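Local coordinates for 'Carboxyl esterase 2 (Tuber melanosporum Mel28, PDB 5MIF), which probably hydrolyses carboxylic esters, as an alpha/beta-hydrolase-fold carboxylesterase from a mycorrhizal truffle, related to archaeal enzymes, at residues Q34-Y42 and G314-L325; D222-F233 and E285-G293. All blocks are in the same frame, centred on the assembly; numbering follows the deposited sequence.

Interaction 1. Residues Q34-Y42 and G314-L325; sequences QLDPITQAY and GTIHGFASIDVL
Tyr42, Thr39 and Leu35 of the N-terminal segment pack against the loop that follows the last sheet strand of an alpha/beta-hydrolase fold, the loop that carries His317 of a probable Ser-His-Asp triad. Packing is tight round the tyrosine. With CG anti to the backbone N (chi1 175°), its ring reaches across from the helix, and Leu325 CG lies over one face, 4.3 Å from the centroid of the Tyr42 ring. Val324 CG1 comes obliquely to Tyr42 CD1 at 3.8 Å, and the phenol end runs across the branches of Ile322. Leucine, valine and isoleucine suit these places, since their branched ends fill the space about a flat ring. Further in, Thr39 CG2 touches Ile316 CG1, the two side chains running in opposite directions, while Leu35 CD2 meets Ile316 CG2 at 3.7 Å.

The backbone is joined where the helix begins. Asp36 N donates to Gly314 O (3.3 Å, 164°). Gly314 has positive phi, and its CA comes against Gln34 O; a CB there would crowd that oxygen and Asp36 N, so glycine suits the place. Asp36 is the N-cap: its carboxylate accepts from Thr39 N and from Thr39 OG1, a role its short acidic side chain fills well. The outer side is looser: Ile38 CG2 stays 4.4 Å from Val324 CG1, and Ile38 also packs on Arg306 of the second subunit. Deeper in, between the buried threonines, whose hydroxyls do not meet directly, one water bridges Thr39 OG1 and Thr315 OG1 and donates to Leu325 O at 2.9 Å.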
loop_
_atom_site.group_PDB
_atom_site.type_symbol
_atom_site.label_atom_id
_atom_site.label_comp_id
_atom_site.label_asym_id
_atom_site.label_seq_id
_atom_site.Cartn_x
_atom_site.Cartn_y
_atom_site.Cartn_z
ATOM N N GLN A 34 12.603 4.937 -13.637
ATOM C CA GLN A 34 11.923 5.329 -12.409
ATOM C C GLN A 34 10.408 5.164 -12.518
ATOM O O GLN A 34 9.758 4.773 -11.551
ATOM C CB GLN A 34 12.270 6.776 -12.043
ATOM C CG GLN A 34 11.972 7.784 -13.134
ATOM C CD GLN A 34 12.472 9.173 -12.790
ATOM O OE1 GLN A 34 13.359 9.334 -11.949
ATOM N NE2 GLN A 34 11.894 10.188 -13.430
ATOM N N LEU A 35 9.848 5.441 -13.694
ATOM C CA LEU A 35 8.418 5.252 -13.904
ATOM C C LEU A 35 8.165 3.873 -14.506
ATOM O O LEU A 35 8.953 3.407 -15.323
ATOM C CB LEU A 35 7.870 6.341 -14.834
ATOM C CG LEU A 35 7.622 7.757 -14.292
ATOM C CD1 LEU A 35 6.978 8.640 -15.365
ATOM C CD2 LEU A 35 6.804 7.751 -13.005
ATOM N N ASP A 36 7.082 3.212 -14.103
ATOM C CA ASP A 36 6.702 1.948 -14.736
ATOM C C ASP A 36 6.253 2.234 -16.178
ATOM O O ASP A 36 5.800 3.340 -16.468
ATOM C CB ASP A 36 5.594 1.239 -13.944
ATOM C CG ASP A 36 4.222 1.867 -14.149
ATOM O OD1 ASP A 36 3.816 2.738 -13.341
ATOM O OD2 ASP A 36 3.538 1.470 -15.123
ATOM N N PRO A 37 6.371 1.241 -17.083
ATOM C CA PRO A 37 6.061 1.422 -18.514
ATOM C C PRO A 37 4.687 2.020 -18.834
ATOM O O PRO A 37 4.602 2.850 -19.740
ATOM C CB PRO A 37 6.163 -0.002 -19.065
ATOM C CG PRO A 37 7.203 -0.639 -18.214
ATOM C CD PRO A 37 6.972 -0.082 -16.824
ATOM N N ILE A 38 3.635 1.600 -18.140
ATOM C CA ILE A 38 2.302 2.118 -18.428
ATOM C C ILE A 38 2.198 3.604 -18.106
ATOM O O ILE A 38 1.615 4.379 -18.871
ATOM C CB ILE A 38 1.209 1.369 -17.647
ATOM C CG1 ILE A 38 1.113 -0.079 -18.115
ATOM C CG2 ILE A 38 -0.140 2.033 -17.846
ATOM C CD1 ILE A 38 0.007 -0.852 -17.431
ATOM N N THR A 39 2.746 3.981 -16.956
ATOM C CA THR A 39 2.747 5.365 -16.507
ATOM C C THR A 39 3.654 6.226 -17.387
ATOM O O THR A 39 3.328 7.369 -17.711
ATOM C CB THR A 39 3.182 5.465 -15.039
ATOM O OG1 THR A 39 2.236 4.754 -14.225
ATOM C CG2 THR A 39 3.224 6.926 -14.587
ATOM N N GLN A 40 4.797 5.665 -17.758
ATOM C CA GLN A 40 5.737 6.315 -18.657
ATOM C C GLN A 40 5.095 6.568 -20.022
ATOM O O GLN A 40 5.252 7.637 -20.590
ATOM C CB GLN A 40 6.990 5.459 -18.811
ATOM C CG GLN A 40 8.090 6.104 -19.613
ATOM C CD GLN A 40 8.593 7.360 -18.949
ATOM O OE1 GLN A 40 9.154 7.317 -17.857
ATOM N NE2 GLN A 40 8.399 8.490 -19.608
ATOM N N ALA A 41 4.368 5.580 -20.533
ATOM C CA ALA A 41 3.660 5.710 -21.806
ATOM C C ALA A 41 2.628 6.823 -21.752
ATOM O O ALA A 41 2.482 7.598 -22.696
ATOM C CB ALA A 41 2.993 4.400 -22.178
ATOM N N TYR A 42 1.904 6.899 -20.643
ATOM C CA TYR A 42 0.930 7.970 -20.459
ATOM C C TYR A 42 1.601 9.346 -20.405
ATOM O O TYR A 42 1.120 10.304 -21.004
ATOM C CB TYR A 42 0.114 7.735 -19.194
ATOM C CG TYR A 42 -0.822 8.868 -18.877
ATOM C CD1 TYR A 42 -2.104 8.899 -19.414
ATOM C CD2 TYR A 42 -0.428 9.914 -18.054
ATOM C CE1 TYR A 42 -2.968 9.938 -19.132
ATOM C CE2 TYR A 42 -1.287 10.956 -17.763
ATOM C CZ TYR A 42 -2.555 10.962 -18.304
ATOM O OH TYR A 42 -3.421 12.001 -18.020
ATOM N N GLY A 314 7.062 4.596 -8.704
ATOM C CA GLY A 314 6.951 4.530 -10.156
ATOM C C GLY A 314 5.693 5.150 -10.755
ATOM O O GLY A 314 5.410 4.984 -11.944
ATOM N N THR A 315 4.922 5.865 -9.947
ATOM C CA THR A 315 3.704 6.468 -10.473
ATOM C C THR A 315 3.652 7.950 -10.137
ATOM O O THR A 315 4.519 8.466 -9.432
ATOM C CB THR A 315 2.444 5.757 -9.956
ATOM O OG1 THR A 315 1.301 6.197 -10.711
ATOM C CG2 THR A 315 2.232 6.038 -8.484
ATOM N N ILE A 316 2.633 8.628 -10.664
ATOM C CA ILE A 316 2.550 10.085 -10.640
ATOM C C ILE A 316 1.211 10.578 -10.117
ATOM O O ILE A 316 0.278 9.793 -9.939
ATOM C CB ILE A 316 2.757 10.672 -12.054
ATOM C CG1 ILE A 316 1.656 10.172 -12.996
ATOM C CG2 ILE A 316 4.159 10.342 -12.576
ATOM C CD1 ILE A 316 1.780 10.671 -14.407
ATOM N N HIS A 317 1.121 11.886 -9.895
ATOM C CA HIS A 317 -0.109 12.527 -9.446
ATOM C C HIS A 317 -1.287 12.155 -10.354
ATOM O O HIS A 317 -1.146 12.113 -11.581
ATOM C CB HIS A 317 0.075 14.046 -9.399
ATOM C CG HIS A 317 -0.930 14.753 -8.544
ATOM N ND1 HIS A 317 -0.745 14.955 -7.192
ATOM C CD2 HIS A 317 -2.137 15.293 -8.843
ATOM C CE1 HIS A 317 -1.786 15.601 -6.699
ATOM N NE2 HIS A 317 -2.641 15.824 -7.680
ATOM N N GLY A 318 -2.431 11.848 -9.754
ATOM C CA GLY A 318 -3.618 11.533 -10.521
ATOM C C GLY A 318 -3.862 10.050 -10.764
ATOM O O GLY A 318 -4.869 9.695 -11.381
ATOM N N PHE A 319 -2.986 9.175 -10.266
ATOM C CA PHE A 319 -3.097 7.761 -10.647
ATOM C C PHE A 319 -4.416 7.117 -10.225
ATOM O O PHE A 319 -4.842 6.134 -10.824
ATOM C CB PHE A 319 -1.912 6.928 -10.108
ATOM C CG PHE A 319 -1.874 6.745 -8.599
ATOM C CD1 PHE A 319 -2.751 5.877 -7.949
ATOM C CD2 PHE A 319 -0.885 7.361 -7.849
ATOM C CE1 PHE A 319 -2.682 5.695 -6.578
ATOM C CE2 PHE A 319 -0.798 7.176 -6.474
ATOM C CZ PHE A 319 -1.698 6.347 -5.834
ATOM N N ALA A 320 -5.077 7.677 -9.221
ATOM C CA ALA A 320 -6.300 7.078 -8.708
ATOM C C ALA A 320 -7.545 7.404 -9.541
ATOM O O ALA A 320 -8.541 6.695 -9.442
ATOM C CB ALA A 320 -6.520 7.499 -7.253
ATOM N N SER A 321 -7.512 8.481 -10.328
ATOM C CA SER A 321 -8.709 8.881 -11.079
ATOM C C SER A 321 -8.515 8.850 -12.599
ATOM O O SER A 321 -9.484 8.879 -13.353
ATOM C CB SER A 321 -9.178 10.276 -10.656
ATOM O OG SER A 321 -8.191 11.260 -10.880
ATOM N N ILE A 322 -7.267 8.806 -13.048
ATOM C CA ILE A 322 -6.990 8.723 -14.478
ATOM C C ILE A 322 -6.984 7.252 -14.899
ATOM O O ILE A 322 -6.125 6.477 -14.467
ATOM C CB ILE A 322 -5.651 9.384 -14.814
ATOM C CG1 ILE A 322 -5.675 10.853 -14.376
ATOM C CG2 ILE A 322 -5.322 9.213 -16.297
ATOM C CD1 ILE A 322 -4.309 11.522 -14.405
ATOM N N ASP A 323 -7.956 6.876 -15.723
ATOM C CA ASP A 323 -8.199 5.475 -16.094
ATOM C C ASP A 323 -6.946 4.701 -16.512
ATOM O O ASP A 323 -6.691 3.596 -16.026
ATOM C CB ASP A 323 -9.241 5.417 -17.211
ATOM C CG ASP A 323 -10.634 5.788 -16.727
ATOM O OD1 ASP A 323 -10.817 5.989 -15.501
ATOM O OD2 ASP A 323 -11.548 5.878 -17.577
ATOM N N VAL A 324 -6.177 5.283 -17.424
ATOM C CA VAL A 324 -4.963 4.654 -17.931
ATOM C C VAL A 324 -3.948 4.388 -16.802
ATOM O O VAL A 324 -3.379 3.296 -16.713
ATOM C CB VAL A 324 -4.313 5.536 -19.027
ATOM C CG1 VAL A 324 -2.862 5.168 -19.240
ATOM C CG2 VAL A 324 -5.101 5.429 -20.338
ATOM N N LEU A 325 -3.723 5.385 -15.948
ATOM C CA LEU A 325 -2.778 5.251 -14.836
ATOM C C LEU A 325 -3.252 4.225 -13.802
ATOM O O LEU A 325 -2.450 3.519 -13.187
ATOM C CB LEU A 325 -2.558 6.611 -14.153
ATOM C CG LEU A 325 -1.828 7.684 -14.971
ATOM C CD1 LEU A 325 -1.607 8.968 -14.174
ATOM C CD2 LEU A 325 -0.504 7.150 -15.507
HETATM O O HOH W 1 0.196 4.580 -12.584
#

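Interaction 2. Residues D222-F233 and E285-G293; sequences DLACESATFKEF and EVDPIRQQG
Thr229 and Gln292 carry the hydrogen bonds that tie the 222-233 segment to the loop and helix start of 285-293. Thr229 OG1 donates to Pro288 O at a modelled 2.5 Å, so short that the exact length is doubtful, and accepts from Gln291 N at 3.2 Å; a hydroxyl suits this place because it can do both at once. With chi1 at 51°, OG1 is tucked back over its own backbone, toward Pro288 O, which leaves the methyl CG2 over one face of the Arg290 guanidinium. At the other end, the extended Gln292 brings OE1 to Asp222 N (3.0 Å), the donor standing well above the amide's carbonyl plane; the same oxygen also accepts from Thr221 N. Within its own turn, Asp287, acid of the probable triad, accepts from Ile289 N through OD1.

Apolar contact centres on Phe233. Val286 CA sits over one face, 4.1 Å from the centroid of the Phe233 ring, with Asp287 N beside it, and Glu232 CG covers the opposite face. Val286 CG1 also touches Phe233 CD1 at 3.7 Å, and Pro288 packs on the CB of Phe233. Were Phe233 replaced by an alanine, Val286 and the Asp287 backbone would probably lose their cover and a gap would open beside Arg290. Phe230 meets the amide of Gln292 at its edge, with Gln292 NE2 3.6 Å from Phe230 CE1 and the two planes only 17° apart, while Ile289 CD1 lies nearby.

Charge plays a weaker part. Glu232 OE1 and Arg290 NH2 form a long salt bridge, supplemented by a water joining Glu232 OE2 to Arg290 NH1; that NH1 also donates to Glu285 O. Bonds to Pro288 O and Gln291 N and the ring of Phe233 over Val286 and Asp287 N hold the chain on either side of Asp287, consistent with a firmly placed acid loop.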
loop_
_atom_site.group_PDB
_atom_site.type_symbol
_atom_site.label_atom_id
_atom_site.label_comp_id
_atom_site.label_asym_id
_atom_site.label_seq_id
_atom_site.Cartn_x
_atom_site.Cartn_y
_atom_site.Cartn_z
ATOM N N ASP A 222 -1.105 21.892 2.208
ATOM C CA ASP A 222 -0.486 23.187 2.495
ATOM C C ASP A 222 -0.412 24.010 1.215
ATOM O O ASP A 222 0.373 23.706 0.318
ATOM C CB ASP A 222 0.910 22.990 3.098
ATOM C CG ASP A 222 1.481 24.269 3.705
ATOM O OD1 ASP A 222 1.008 25.373 3.360
ATOM O OD2 ASP A 222 2.399 24.166 4.544
ATOM N N LEU A 223 -1.259 25.030 1.116
ATOM C CA LEU A 223 -1.329 25.836 -0.097
ATOM C C LEU A 223 -0.376 27.030 -0.040
ATOM O O LEU A 223 -0.162 27.712 -1.043
ATOM C CB LEU A 223 -2.760 26.324 -0.336
ATOM C CG LEU A 223 -3.712 25.380 -1.081
ATOM C CD1 LEU A 223 -3.854 24.028 -0.382
ATOM C CD2 LEU A 223 -5.068 26.018 -1.263
ATOM N N ALA A 224 0.176 27.289 1.140
ATOM C CA ALA A 224 0.980 28.485 1.363
ATOM C C ALA A 224 2.450 28.236 1.079
ATOM O O ALA A 224 3.109 29.038 0.426
ATOM C CB ALA A 224 0.808 28.977 2.786
ATOM N N CYS A 225 2.958 27.114 1.571
ATOM C CA CYS A 225 4.379 26.846 1.494
ATOM C C CYS A 225 4.697 25.824 0.422
ATOM O O CYS A 225 3.873 24.978 0.063
ATOM C CB CYS A 225 4.913 26.386 2.853
ATOM S SG CYS A 225 5.023 27.747 4.050
ATOM N N GLU A 226 5.898 25.945 -0.115
ATOM C CA GLU A 226 6.440 24.959 -1.019
ATOM C C GLU A 226 7.326 24.009 -0.240
ATOM O O GLU A 226 7.978 24.405 0.734
ATOM C CB GLU A 226 7.193 25.650 -2.139
ATOM C CG GLU A 226 6.306 26.647 -2.840
ATOM C CD GLU A 226 6.805 27.014 -4.201
ATOM O OE1 GLU A 226 8.039 27.000 -4.399
ATOM O OE2 GLU A 226 5.960 27.311 -5.070
ATOM N N SER A 227 7.304 22.747 -0.644
ATOM C CA SER A 227 8.024 21.707 0.069
ATOM C C SER A 227 9.132 21.153 -0.811
ATOM O O SER A 227 9.229 21.509 -1.988
ATOM C CB SER A 227 7.059 20.601 0.508
ATOM O OG SER A 227 6.249 20.182 -0.579
ATOM N N ALA A 228 9.971 20.305 -0.221
ATOM C CA ALA A 228 11.141 19.739 -0.891
ATOM C C ALA A 228 10.828 19.132 -2.266
ATOM O O ALA A 228 11.590 19.320 -3.217
ATOM C CB ALA A 228 11.799 18.691 0.010
ATOM N N THR A 229 9.717 18.407 -2.378
ATOM C CA THR A 229 9.419 17.731 -3.639
ATOM C C THR A 229 8.954 18.688 -4.749
ATOM O O THR A 229 8.939 18.295 -5.917
ATOM C CB THR A 229 8.354 16.624 -3.464
ATOM O OG1 THR A 229 7.214 17.153 -2.782
ATOM C CG2 THR A 229 8.923 15.443 -2.674
ATOM N N PHE A 230 8.585 19.927 -4.405
ATOM C CA PHE A 230 8.339 20.948 -5.436
ATOM C C PHE A 230 9.593 21.123 -6.277
ATOM O O PHE A 230 9.538 21.155 -7.505
ATOM C CB PHE A 230 7.959 22.312 -4.839
ATOM C CG PHE A 230 6.496 22.484 -4.554
ATOM C CD1 PHE A 230 5.866 21.757 -3.547
ATOM C CD2 PHE A 230 5.742 23.376 -5.305
ATOM C CE1 PHE A 230 4.510 21.932 -3.278
ATOM C CE2 PHE A 230 4.391 23.555 -5.052
ATOM C CZ PHE A 230 3.773 22.831 -4.035
ATOM N N LYS A 231 10.723 21.209 -5.584
ATOM C CA LYS A 231 12.030 21.355 -6.206
ATOM C C LYS A 231 12.481 20.067 -6.915
ATOM O O LYS A 231 13.147 20.121 -7.951
ATOM C CB LYS A 231 13.057 21.763 -5.142
ATOM C CG LYS A 231 12.792 23.147 -4.574
ATOM C CD LYS A 231 13.370 23.312 -3.179
ATOM C CE LYS A 231 13.022 24.690 -2.602
ATOM N NZ LYS A 231 13.886 25.080 -1.441
ATOM N N GLU A 232 12.122 18.911 -6.361
ATOM C CA GLU A 232 12.559 17.641 -6.927
ATOM C C GLU A 232 11.825 17.296 -8.232
ATOM O O GLU A 232 12.413 16.732 -9.153
ATOM C CB GLU A 232 12.380 16.514 -5.909
ATOM C CG GLU A 232 12.938 15.190 -6.377
ATOM C CD GLU A 232 12.919 14.127 -5.300
ATOM O OE1 GLU A 232 12.441 14.417 -4.177
ATOM O OE2 GLU A 232 13.409 13.007 -5.577
ATOM N N PHE A 233 10.537 17.617 -8.304
ATOM C CA PHE A 233 9.744 17.330 -9.503
ATOM C C PHE A 233 9.017 18.562 -10.062
ATOM O O PHE A 233 7.797 18.513 -10.258
ATOM C CB PHE A 233 8.716 16.244 -9.194
ATOM C CG PHE A 233 9.285 15.054 -8.479
ATOM C CD1 PHE A 233 9.990 14.079 -9.168
ATOM C CD2 PHE A 233 9.116 14.914 -7.110
ATOM C CE1 PHE A 233 10.513 12.979 -8.504
ATOM C CE2 PHE A 233 9.634 13.820 -6.441
ATOM C CZ PHE A 233 10.333 12.851 -7.137
ATOM N N GLU A 285 4.967 8.524 -5.913
ATOM C CA GLU A 285 6.387 8.794 -5.719
ATOM C C GLU A 285 6.849 10.018 -6.507
ATOM O O GLU A 285 7.500 10.915 -5.961
ATOM C CB GLU A 285 7.225 7.590 -6.129
ATOM C CG GLU A 285 8.713 7.845 -6.082
ATOM C CD GLU A 285 9.512 6.707 -6.681
ATOM O OE1 GLU A 285 8.979 6.021 -7.582
ATOM O OE2 GLU A 285 10.678 6.523 -6.283
ATOM N N VAL A 286 6.505 10.052 -7.786
ATOM C CA VAL A 286 6.965 11.118 -8.674
ATOM C C VAL A 286 5.875 12.184 -8.774
ATOM O O VAL A 286 4.979 12.118 -9.611
ATOM C CB VAL A 286 7.348 10.542 -10.051
ATOM C CG1 VAL A 286 7.824 11.634 -10.993
ATOM C CG2 VAL A 286 8.431 9.476 -9.874
ATOM N N ASP A 287 5.970 13.162 -7.882
ATOM C CA ASP A 287 4.884 14.091 -7.611
ATOM C C ASP A 287 5.392 15.248 -6.767
ATOM O O ASP A 287 5.870 15.037 -5.655
ATOM C CB ASP A 287 3.744 13.377 -6.878
ATOM C CG ASP A 287 2.508 14.255 -6.680
ATOM O OD1 ASP A 287 2.575 15.486 -6.867
ATOM O OD2 ASP A 287 1.451 13.715 -6.285
ATOM N N PRO A 288 5.269 16.482 -7.287
ATOM C CA PRO A 288 5.646 17.677 -6.529
ATOM C C PRO A 288 4.941 17.764 -5.180
ATOM O O PRO A 288 5.513 18.275 -4.221
ATOM C CB PRO A 288 5.171 18.835 -7.418
ATOM C CG PRO A 288 4.900 18.267 -8.713
ATOM C CD PRO A 288 4.647 16.816 -8.579
ATOM N N ILE A 289 3.712 17.264 -5.112
ATOM C CA ILE A 289 2.895 17.454 -3.917
ATOM C C ILE A 289 3.090 16.290 -2.914
ATOM O O ILE A 289 2.477 16.270 -1.845
ATOM C CB ILE A 289 1.393 17.619 -4.297
ATOM C CG1 ILE A 289 0.689 18.573 -3.346
ATOM C CG2 ILE A 289 0.665 16.302 -4.362
ATOM C CD1 ILE A 289 1.119 19.993 -3.549
ATOM N N ARG A 290 3.959 15.339 -3.254
ATOM C CA ARG A 290 4.177 14.156 -2.412
ATOM C C ARG A 290 4.540 14.499 -0.958
ATOM O O ARG A 290 4.004 13.901 -0.028
ATOM C CB ARG A 290 5.270 13.266 -3.015
ATOM C CG ARG A 290 5.490 11.951 -2.268
ATOM C CD ARG A 290 6.742 11.248 -2.769
ATOM N NE ARG A 290 7.933 11.836 -2.160
ATOM C CZ ARG A 290 9.161 11.768 -2.670
ATOM N NH1 ARG A 290 9.377 11.130 -3.812
ATOM N NH2 ARG A 290 10.179 12.330 -2.027
ATOM N N GLN A 291 5.444 15.456 -0.761
ATOM C CA GLN A 291 5.913 15.802 0.587
ATOM C C GLN A 291 4.785 16.240 1.536
ATOM O O GLN A 291 4.833 15.981 2.748
ATOM C CB GLN A 291 6.978 16.904 0.512
ATOM C CG GLN A 291 7.665 17.204 1.842
ATOM C CD GLN A 291 8.652 16.125 2.251
ATOM O OE1 GLN A 291 9.392 15.599 1.417
ATOM N NE2 GLN A 291 8.654 15.774 3.536
ATOM N N GLN A 292 3.781 16.917 0.989
ATOM C CA GLN A 292 2.680 17.431 1.800
ATOM C C GLN A 292 1.897 16.320 2.491
ATOM O O GLN A 292 1.617 16.401 3.692
ATOM C CB GLN A 292 1.735 18.279 0.942
ATOM C CG GLN A 292 2.336 19.611 0.566
ATOM C CD GLN A 292 1.363 20.513 -0.156
ATOM O OE1 GLN A 292 0.141 20.332 -0.080
ATOM N NE2 GLN A 292 1.903 21.472 -0.905
ATOM N N GLY A 293 1.533 15.294 1.727
ATOM C CA GLY A 293 0.809 14.163 2.283
ATOM C C GLY A 293 1.600 13.437 3.355
ATOM O O GLY A 293 1.069 13.150 4.432
HETATM O O HOH W 2 12.009 10.564 -4.535
#

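The centres of interactions 1 and 2 lie about 18 Å apart, yet their segments touch. Along the chain, 222-233 and 285-293 both fall between 34-42 and 314-325, so the N-terminal helix 37-47 closes the larger loop. The 285-293 segment follows strand 279-284 and leads into helix 290-302; 314-325 follows the neighbouring edge strand 307-312. Both loops therefore leave adjacent parallel strands of the central sheet. They meet where Glu285 OE1 accepts from Gly314 N and Asp287 OD2 from His317 ND1, while His317 NE2 bonds Ser190 OG. The two contacts thus back the loops bearing the acid and histidine of the probable catalytic triad.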